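Local coordinates for protein yesU (Bacillus subtilis, PDB 1OQ1), which is of unknown function but has a galectin-like fold and belongs to a family within the concanavalin clan, at residues A[133-138]-A[182-187]. Numbering follows the deposited sequence.
Sequences CNLRKS and LEWMDD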
ATOM      1  N   CYS A 133      -4.865   1.309 -11.670  1.00  4.89           N
ATOM      2  CA  CYS A 133      -4.423   1.426 -10.287  1.00  5.12           C
ATOM      3  C   CYS A 133      -5.304   2.560  -9.785  1.00  5.63           C
ATOM      4  O   CYS A 133      -5.471   3.561 -10.483  1.00  7.14           O
ATOM      5  CB  CYS A 133      -2.957   1.846 -10.201  1.00  5.41           C
ATOM      6  SG  CYS A 133      -1.783   0.625 -10.822  1.00  7.79           S
ATOM      7  N   ASN A 134      -5.866   2.414  -8.590  1.00  5.21           N
ATOM      8  CA  ASN A 134      -6.762   3.436  -8.040  1.00  6.07           C
ATOM      9  C   ASN A 134      -6.285   3.985  -6.697  1.00  6.78           C
ATOM     10  O   ASN A 134      -5.805   3.234  -5.856  1.00  7.26           O
ATOM     11  CB  ASN A 134      -8.168   2.848  -7.844  1.00  5.77           C
ATOM     12  CG  ASN A 134      -8.784   2.326  -9.137  1.00 10.16           C
ATOM     13  OD1 ASN A 134      -8.168   2.367 -10.204  1.00 11.40           O
ATOM     14  ND2 ASN A 134     -10.012   1.830  -9.041  1.00 10.09           N
ATOM     15  N   LEU A 135      -6.423   5.296  -6.502  1.00  5.59           N
ATOM     16  CA  LEU A 135      -6.047   5.930  -5.234  1.00  5.04           C
ATOM     17  C   LEU A 135      -7.308   6.437  -4.542  1.00  5.86           C
ATOM     18  O   LEU A 135      -8.078   7.197  -5.128  1.00  6.27           O
ATOM     19  CB  LEU A 135      -5.111   7.121  -5.456  1.00  4.90           C
ATOM     20  CG  LEU A 135      -4.795   7.912  -4.173  1.00  4.09           C
ATOM     21  CD1 LEU A 135      -3.878   7.085  -3.270  1.00  6.82           C
ATOM     22  CD2 LEU A 135      -4.128   9.243  -4.522  1.00  6.85           C
ATOM     23  N   ARG A 136      -7.526   6.011  -3.302  1.00  6.17           N
ATOM     24  CA  ARG A 136      -8.692   6.460  -2.547  1.00  6.41           C
ATOM     25  C   ARG A 136      -8.268   7.071  -1.223  1.00  5.83           C
ATOM     26  O   ARG A 136      -7.171   6.799  -0.730  1.00  5.20           O
ATOM     27  CB  ARG A 136      -9.658   5.298  -2.289  1.00 10.35           C
ATOM     28  CG  ARG A 136     -10.444   4.861  -3.525  1.00 12.04           C
ATOM     29  CD  ARG A 136     -11.526   3.850  -3.169  1.00 14.69           C
ATOM     30  NE  ARG A 136     -12.176   3.290  -4.354  1.00 13.57           N
ATOM     31  CZ  ARG A 136     -13.201   3.841  -4.999  1.00 15.89           C
ATOM     32  NH1 ARG A 136     -13.730   4.984  -4.582  1.00 13.48           N
ATOM     33  NH2 ARG A 136     -13.696   3.246  -6.077  1.00 13.91           N
ATOM     34  N   LYS A 137      -9.141   7.903  -0.664  1.00  4.77           N
ATOM     35  CA  LYS A 137      -8.885   8.554   0.617  1.00  4.86           C
ATOM     36  C   LYS A 137     -10.042   8.251   1.562  1.00  4.90           C
ATOM     37  O   LYS A 137     -11.211   8.466   1.219  1.00  6.74           O
ATOM     38  CB  LYS A 137      -8.756  10.068   0.440  1.00  5.95           C
ATOM     39  CG  LYS A 137      -8.412  10.806   1.730  1.00  6.53           C
ATOM     40  CD  LYS A 137      -8.501  12.316   1.556  1.00  6.69           C
ATOM     41  CE  LYS A 137      -8.025  13.050   2.808  1.00  5.94           C
ATOM     42  NZ  LYS A 137      -8.195  14.525   2.673  1.00  5.20           N
ATOM     43  N   SER A 138      -9.715   7.743   2.745  1.00  6.03           N
ATOM     44  CA  SER A 138     -10.723   7.416   3.754  1.00  6.00           C
ATOM     45  C   SER A 138     -10.348   8.132   5.054  1.00  6.52           C
ATOM     46  O   SER A 138      -9.231   8.631   5.166  1.00  8.24           O
ATOM     47  CB  SER A 138     -10.770   5.901   3.972  1.00  7.48           C
ATOM     48  OG  SER A 138     -11.265   5.241   2.821  1.00  8.72           O
ATOM     49  N   LEU A 182       0.013   7.585 -11.752  1.00  4.69           N
ATOM     50  CA  LEU A 182      -1.017   8.546 -11.380  1.00  4.67           C
ATOM     51  C   LEU A 182      -0.435   9.565 -10.414  1.00  5.53           C
ATOM     52  O   LEU A 182       0.615   9.330  -9.817  1.00  5.43           O
ATOM     53  CB  LEU A 182      -2.219   7.833 -10.732  1.00  5.07           C
ATOM     54  CG  LEU A 182      -2.053   7.056  -9.417  1.00  5.84           C
ATOM     55  CD1 LEU A 182      -1.918   8.014  -8.237  1.00  5.19           C
ATOM     56  CD2 LEU A 182      -3.267   6.167  -9.208  1.00  6.04           C
ATOM     57  N   GLU A 183      -1.105  10.702 -10.279  1.00  5.96           N
ATOM     58  CA  GLU A 183      -0.661  11.731  -9.350  1.00  7.83           C
ATOM     59  C   GLU A 183      -1.890  12.493  -8.867  1.00  8.18           C
ATOM     60  O   GLU A 183      -2.911  12.534  -9.554  1.00  8.19           O
ATOM     61  CB  GLU A 183       0.367  12.666 -10.001  1.00 13.29           C
ATOM     62  CG  GLU A 183      -0.174  13.758 -10.893  1.00 17.89           C
ATOM     63  CD  GLU A 183       0.930  14.698 -11.357  1.00 23.62           C
ATOM     64  OE1 GLU A 183       0.617  15.771 -11.913  1.00 29.16           O
ATOM     65  OE2 GLU A 183       2.117  14.360 -11.171  1.00 26.11           O
ATOM     66  N   TRP A 184      -1.799  13.089  -7.684  1.00  6.41           N
ATOM     67  CA  TRP A 184      -2.943  13.784  -7.117  1.00  7.38           C
ATOM     68  C   TRP A 184      -2.530  14.884  -6.159  1.00  7.11           C
ATOM     69  O   TRP A 184      -1.508  14.781  -5.484  1.00  7.88           O
ATOM     70  CB  TRP A 184      -3.811  12.765  -6.375  1.00  9.15           C
ATOM     71  CG  TRP A 184      -5.022  13.320  -5.696  1.00  9.21           C
ATOM     72  CD1 TRP A 184      -6.066  13.975  -6.285  1.00  9.98           C
ATOM     73  CD2 TRP A 184      -5.360  13.189  -4.311  1.00 12.78           C
ATOM     74  NE1 TRP A 184      -7.036  14.253  -5.355  1.00 12.19           N
ATOM     75  CE2 TRP A 184      -6.630  13.780  -4.135  1.00 11.84           C
ATOM     76  CE3 TRP A 184      -4.715  12.624  -3.202  1.00 14.15           C
ATOM     77  CZ2 TRP A 184      -7.273  13.820  -2.892  1.00 15.74           C
ATOM     78  CZ3 TRP A 184      -5.357  12.665  -1.964  1.00 15.94           C
ATOM     79  CH2 TRP A 184      -6.622  13.258  -1.823  1.00 15.13           C
HETATM   80  N   MSE A 185      -3.322  15.950  -6.116  1.00  7.27           N
HETATM   81  CA  MSE A 185      -3.052  17.051  -5.195  1.00  6.88           C
HETATM   82  C   MSE A 185      -4.326  17.316  -4.412  1.00  7.79           C
HETATM   83  O   MSE A 185      -5.286  17.883  -4.942  1.00  7.82           O
HETATM   84  CB  MSE A 185      -2.633  18.321  -5.944  1.00 10.33           C
HETATM   85  CG  MSE A 185      -2.363  19.523  -5.032  1.00 13.58           C
HETATM   86 SE   MSE A 185      -0.887  19.271  -3.781  0.95 22.68          SE
HETATM   87  CE  MSE A 185       0.580  19.677  -4.970  1.00 18.85           C
ATOM     88  N   ASP A 186      -4.331  16.880  -3.157  1.00  7.49           N
ATOM     89  CA  ASP A 186      -5.463  17.056  -2.256  1.00  7.59           C
ATOM     90  C   ASP A 186      -5.514  18.534  -1.883  1.00  8.32           C
ATOM     91  O   ASP A 186      -4.525  19.070  -1.389  1.00  9.09           O
ATOM     92  CB  ASP A 186      -5.244  16.216  -0.992  1.00  6.71           C
ATOM     93  CG  ASP A 186      -6.465  16.172  -0.088  1.00  8.67           C
ATOM     94  OD1 ASP A 186      -7.432  16.920  -0.339  1.00  9.61           O
ATOM     95  OD2 ASP A 186      -6.452  15.385   0.880  1.00  9.92           O
ATOM     96  N   ASP A 187      -6.650  19.192  -2.117  1.00  9.90           N
ATOM     97  CA  ASP A 187      -6.767  20.612  -1.783  1.00 11.28           C
ATOM     98  C   ASP A 187      -7.125  20.816  -0.316  1.00 10.85           C
ATOM     99  O   ASP A 187      -7.095  21.940   0.183  1.00 10.97           O
ATOM    100  CB  ASP A 187      -7.804  21.316  -2.671  1.00 14.31           C
ATOM    101  CG  ASP A 187      -9.193  20.718  -2.550  1.00 15.30           C
ATOM    102  OD1 ASP A 187      -9.508  20.120  -1.502  1.00 16.74           O
ATOM    103  OD2 ASP A 187      -9.982  20.864  -3.507  1.00 20.29           O
TER
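Leu-135 bears on Trp-184 with its CD2 methyl, which lies obliquely in the angle between CB and the six-membered ring, nearest CE3 of Trp-184 at 3.7 Å. The Leu-135 and Trp-184 side chains cross at about a right angle. Toward Cys-133, CD2 of Leu-182 rests 3.6 Å from the carbonyl O of Cys-133 and 4.3 Å from CB of Leu-135, filling the dip between these two residues. The axes of the two short segments come within 8.6 Å and run nearly parallel, 19° apart, with no backbone hydrogen bonds across: this is face-to-face packing of the two sheets in the galectin-like beta-sandwich, strand 132-138 from one and 179-185 from the other. At the outer edge of the indole the extended Lys-137 chain crosses, CG anti to its N (chi1 -177°), with CD 4.0 Å from CH2 of Trp-184 and near the ring plane. Its NZ then forms a salt bridge with OD2 of Asp-186 at 2.6 Å, through the syn lone pair. The carbonyls of Tyr-191 and Pro-193 accept further hydrogen bonds from NZ, giving this buried ammonium three acceptors, while OD1 of Asp-186 is held by the backbone N of Gly-188.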